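Local coordinates for Alpha/beta hydrolase fold protein (PDB 3R0V) that probably acts as a hydrolase of the alpha/beta hydrolase family, its substrate unspecified, and holds a D-malate molecule in a pocket in the crystal, at residues A[125-130]-A[157-162]; A[9-14]-A[71-76]. All blocks are in the same frame, centred on the assembly; numbering follows the deposited sequence. Where two conformers were deposited one is given.

In the fold
Contact 2 comes first along the chain: the 9-14 hairpin turn rests on 71-76, in the first part of helix 71-84, which runs back to strand 89-94 of the central sheet. Contact 1 follows it, joining the 125-130 loop, which leaves that sheet after strand 111-117, to 157-162 at the end of helix 147-158. Their centres lie 30 Å apart and their nearest atoms about 15 Å apart, so they do not touch. Contact 1 belongs to the helical insertion before strand 209-213 and borders the malate site; contact 2 is on the main domain, away from that site, although helix 71-84 also packs on helix 185-192 of the insertion.

Contact 1: residues A[125-130]-A[157-162]; sequences DSRPPV and EGVGVP
R127 and V130 meet the carbonyl end of helix 147-158 where the helical lid of this alpha/beta hydrolase fold leaves its main domain. The 125-130 loop carries the chain from strand 111-117 into the inserted helices; 157-162 holds the last residues of the second of them and the turn that follows. R127 makes the direct polar link. Its CG stands anti to the backbone N (chi1 -177°), and the chain stays extended to NE, which brings the guanidinium right across to the helix end. There NH2 donates to G158 O at 2.8 Å, a somewhat bent bond (145° at the hydrogen) that lies in the carbonyl plane and only slightly off the guanidinium plane. NH1 donates to O of P120, a residue of the malate pocket, consistent with a second-shell place for R127, and W220 adds a cation-pi contact, so the group is fixed from several directions. G158 O also accepts from a bound glycerol, probably from the crystallisation liquor. NH2 further touches V159 CG1, 3.8 Å away; the V159 side chain in turn comes within about 4 Å of the D-malate.

V130 packs against backbone oxygens: its CG2 lies 3.9 Å from G158 O, and its CG1 sits 4.0 Å from E157 O. E157 contributes mainly through that carbonyl, while its side chain leans on P131. Beyond the helix, G160 takes a positive phi and turns the chain, and P128 CG rests 4.4 Å from G160 CA. A beta carbon on G160 would press tightly on that proline ring. Between the two backbones sits water 1, with more acceptors around it than protons to give; it is placed to donate to P129 O at 3.2 Å and, more closely, to E157 O at 2.6 Å.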
# COMPACT_ATOMS: atom_id res chain seq x y z
N ASP A 125 9.55 17.45 -10.14
CA ASP A 125 10.68 17.76 -9.28
C ASP A 125 10.32 18.24 -7.87
O ASP A 125 11.21 18.41 -7.04
CB ASP A 125 11.59 18.81 -9.93
CG ASP A 125 12.43 18.26 -11.07
OD1 ASP A 125 12.40 17.05 -11.37
OD2 ASP A 125 13.18 19.07 -11.66
N SER A 126 9.03 18.44 -7.58
CA SER A 126 8.65 18.87 -6.23
C SER A 126 8.88 17.77 -5.19
O SER A 126 8.87 18.03 -4.00
CB SER A 126 7.20 19.37 -6.17
OG SER A 126 6.28 18.31 -6.29
N ARG A 127 9.08 16.54 -5.66
CA ARG A 127 9.52 15.47 -4.77
C ARG A 127 11.04 15.53 -4.64
O ARG A 127 11.74 15.60 -5.65
CB ARG A 127 9.11 14.10 -5.29
CG ARG A 127 9.51 12.99 -4.34
CD ARG A 127 8.99 11.66 -4.79
NE ARG A 127 9.35 10.60 -3.85
CZ ARG A 127 8.86 9.37 -3.91
NH1 ARG A 127 7.97 9.05 -4.86
NH2 ARG A 127 9.25 8.46 -3.04
N PRO A 128 11.55 15.48 -3.41
CA PRO A 128 13.01 15.46 -3.22
C PRO A 128 13.63 14.26 -3.95
O PRO A 128 13.01 13.21 -3.98
CB PRO A 128 13.16 15.29 -1.70
CG PRO A 128 11.87 15.73 -1.12
CD PRO A 128 10.81 15.41 -2.13
N PRO A 129 14.81 14.42 -4.56
CA PRO A 129 15.43 13.26 -5.20
C PRO A 129 15.76 12.17 -4.18
O PRO A 129 16.18 12.46 -3.06
CB PRO A 129 16.72 13.83 -5.81
CG PRO A 129 16.93 15.15 -5.14
CD PRO A 129 15.59 15.66 -4.75
N VAL A 130 15.53 10.92 -4.56
CA VAL A 130 15.92 9.78 -3.75
C VAL A 130 17.41 9.59 -3.96
O VAL A 130 17.88 9.66 -5.10
CB VAL A 130 15.17 8.52 -4.19
CG1 VAL A 130 15.68 7.29 -3.46
CG2 VAL A 130 13.66 8.69 -4.00
N GLU A 157 14.52 9.69 3.37
CA GLU A 157 15.16 9.68 2.06
C GLU A 157 14.35 8.92 1.01
O GLU A 157 14.42 9.25 -0.17
CB GLU A 157 16.59 9.12 2.16
CG GLU A 157 17.48 9.91 3.08
CD GLU A 157 17.59 11.37 2.68
OE1 GLU A 157 17.51 11.67 1.47
OE2 GLU A 157 17.75 12.21 3.59
N GLY A 158 13.59 7.93 1.44
CA GLY A 158 12.78 7.16 0.50
C GLY A 158 11.53 7.92 0.10
O GLY A 158 11.21 8.02 -1.09
N VAL A 159 10.81 8.45 1.09
CA VAL A 159 9.55 9.13 0.79
C VAL A 159 9.47 10.60 1.26
O VAL A 159 8.39 11.18 1.30
CB VAL A 159 8.33 8.32 1.26
CG1 VAL A 159 8.17 7.07 0.37
CG2 VAL A 159 8.46 7.91 2.72
N GLY A 160 10.61 11.19 1.63
CA GLY A 160 10.70 12.63 1.79
C GLY A 160 9.99 13.26 2.98
O GLY A 160 9.59 14.42 2.91
N VAL A 161 9.83 12.51 4.07
CA VAL A 161 9.17 13.03 5.26
C VAL A 161 10.18 13.88 6.03
O VAL A 161 11.34 13.48 6.18
CB VAL A 161 8.68 11.89 6.16
CG1 VAL A 161 7.98 12.44 7.40
CG2 VAL A 161 7.76 10.94 5.39
N PRO A 162 9.78 15.07 6.49
CA PRO A 162 10.72 15.91 7.24
C PRO A 162 11.19 15.27 8.55
O PRO A 162 10.44 14.50 9.16
CB PRO A 162 9.91 17.19 7.52
CG PRO A 162 8.91 17.24 6.39
CD PRO A 162 8.55 15.80 6.12
O HOH W 1 13.92 11.73 -0.87

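Contact 2: residues A[9-14]-A[71-76]; sequences SSDGTP and VEREIE
S9 and D11 make a small, largely water-mediated surface contact with R73 and E76, setting the turn between strands 6-8 and 14-16 on the first part of helix 71-84. R73 and E76 are paired within the helix. Bent at chi2 and chi3, R73 grips the carboxylate side-on, NE reaching E76 OE1 at 2.8 Å and NH1 reaching OE2 at 3.0 Å. Water 2 joins this pair to the turn: it donates to E76 OE1 at 2.7 Å and to S9 OG, and accepts from D11 N. Water 3 likewise links S10 N to E76 O. S9 OG, hydrogen-bonded to D77, also lies 3.5 Å from E76 C.

The D11 carboxylate, with CG between the backbone N and the carbonyl carbon (chi1 73°), faces two ways. OD1 accepts from T13 N at 3.0 Å and from T13 OG1, both on one face of its plane, while OD2 lies 3.3 Å from R73 CD and forms a salt bridge with R58. An alanine here takes away the carboxylate, and without it T13 N and OG1 would probably be left without this acceptor and R58 without this salt bridge, so that the turn is less firmly set. The arrangement is that of a beta hairpin closed by a type I turn with a G1 bulge at G12, stiffened by an Asx turn at D11.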
# COMPACT_ATOMS: atom_id res chain seq x y z
N SER A 9 0.21 -19.17 -1.15
CA SER A 9 0.46 -18.49 -2.40
C SER A 9 0.95 -19.53 -3.42
O SER A 9 1.23 -20.67 -3.05
CB SER A 9 1.54 -17.41 -2.18
OG SER A 9 1.61 -16.54 -3.29
N SER A 10 1.05 -19.14 -4.68
CA SER A 10 1.51 -20.04 -5.74
C SER A 10 2.82 -20.73 -5.38
O SER A 10 3.00 -21.93 -5.66
CB SER A 10 1.66 -19.27 -7.06
OG SER A 10 1.96 -20.15 -8.14
N ASP A 11 3.74 -19.99 -4.76
CA ASP A 11 5.04 -20.56 -4.40
C ASP A 11 5.04 -21.32 -3.08
O ASP A 11 6.10 -21.75 -2.60
CB ASP A 11 6.14 -19.49 -4.41
CG ASP A 11 6.06 -18.52 -3.22
OD1 ASP A 11 5.14 -18.62 -2.37
OD2 ASP A 11 6.93 -17.62 -3.16
N GLY A 12 3.86 -21.51 -2.50
CA GLY A 12 3.76 -22.27 -1.26
C GLY A 12 3.77 -21.44 0.02
O GLY A 12 3.47 -21.98 1.08
N THR A 13 4.08 -20.15 -0.07
CA THR A 13 4.14 -19.29 1.11
C THR A 13 2.78 -19.16 1.79
O THR A 13 1.81 -18.80 1.15
CB THR A 13 4.60 -17.88 0.75
OG1 THR A 13 5.83 -17.97 0.03
CG2 THR A 13 4.83 -17.04 2.00
N PRO A 14 2.72 -19.45 3.10
CA PRO A 14 1.45 -19.22 3.80
C PRO A 14 1.22 -17.72 4.02
O PRO A 14 2.09 -17.03 4.57
CB PRO A 14 1.65 -19.92 5.14
CG PRO A 14 3.13 -19.93 5.34
CD PRO A 14 3.74 -20.07 3.97
N VAL A 71 8.49 -9.14 -7.18
CA VAL A 71 7.20 -8.46 -7.14
C VAL A 71 6.09 -9.42 -7.56
O VAL A 71 5.00 -9.40 -6.98
CB VAL A 71 7.19 -7.17 -8.01
CG1 VAL A 71 5.83 -6.50 -7.98
CG2 VAL A 71 8.28 -6.20 -7.54
N GLU A 72 6.36 -10.29 -8.54
CA GLU A 72 5.36 -11.26 -8.98
C GLU A 72 4.86 -12.14 -7.84
O GLU A 72 3.69 -12.55 -7.83
CB GLU A 72 5.92 -12.11 -10.12
CG GLU A 72 4.85 -12.92 -10.86
CD GLU A 72 4.04 -12.06 -11.82
OE1 GLU A 72 4.52 -10.98 -12.24
OE2 GLU A 72 2.92 -12.48 -12.17
N ARG A 73 5.72 -12.44 -6.87
CA ARG A 73 5.28 -13.24 -5.73
C ARG A 73 4.22 -12.50 -4.92
O ARG A 73 3.28 -13.13 -4.44
CB ARG A 73 6.44 -13.65 -4.82
CG ARG A 73 7.55 -14.44 -5.50
CD ARG A 73 7.10 -15.84 -5.94
NE ARG A 73 6.52 -15.81 -7.28
CZ ARG A 73 7.24 -15.71 -8.40
NH1 ARG A 73 6.63 -15.71 -9.58
NH2 ARG A 73 8.57 -15.61 -8.34
N GLU A 74 4.37 -11.18 -4.75
CA GLU A 74 3.35 -10.43 -4.01
C GLU A 74 2.04 -10.25 -4.78
O GLU A 74 0.97 -10.18 -4.18
CB GLU A 74 3.89 -9.09 -3.51
CG GLU A 74 5.06 -9.26 -2.55
CD GLU A 74 5.16 -8.13 -1.54
OE1 GLU A 74 5.89 -7.16 -1.79
OE2 GLU A 74 4.48 -8.21 -0.50
N ILE A 75 2.13 -10.19 -6.11
CA ILE A 75 0.91 -10.22 -6.92
C ILE A 75 0.22 -11.58 -6.72
O ILE A 75 -1.00 -11.63 -6.55
CB ILE A 75 1.24 -9.97 -8.40
CG1 ILE A 75 1.77 -8.55 -8.56
CG2 ILE A 75 0.00 -10.19 -9.29
CD1 ILE A 75 2.29 -8.25 -9.98
N GLU A 76 0.99 -12.66 -6.70
CA GLU A 76 0.43 -13.99 -6.45
C GLU A 76 -0.16 -14.08 -5.04
O GLU A 76 -1.19 -14.75 -4.84
CB GLU A 76 1.49 -15.06 -6.69
CG GLU A 76 1.89 -15.17 -8.16
CD GLU A 76 3.20 -15.90 -8.40
OE1 GLU A 76 3.80 -16.44 -7.44
OE2 GLU A 76 3.64 -15.94 -9.56
O HOH W 2 3.81 -17.10 -4.81
O HOH W 3 -1.12 -17.34 -5.72
O HOH W 4 4.76 -18.90 -8.13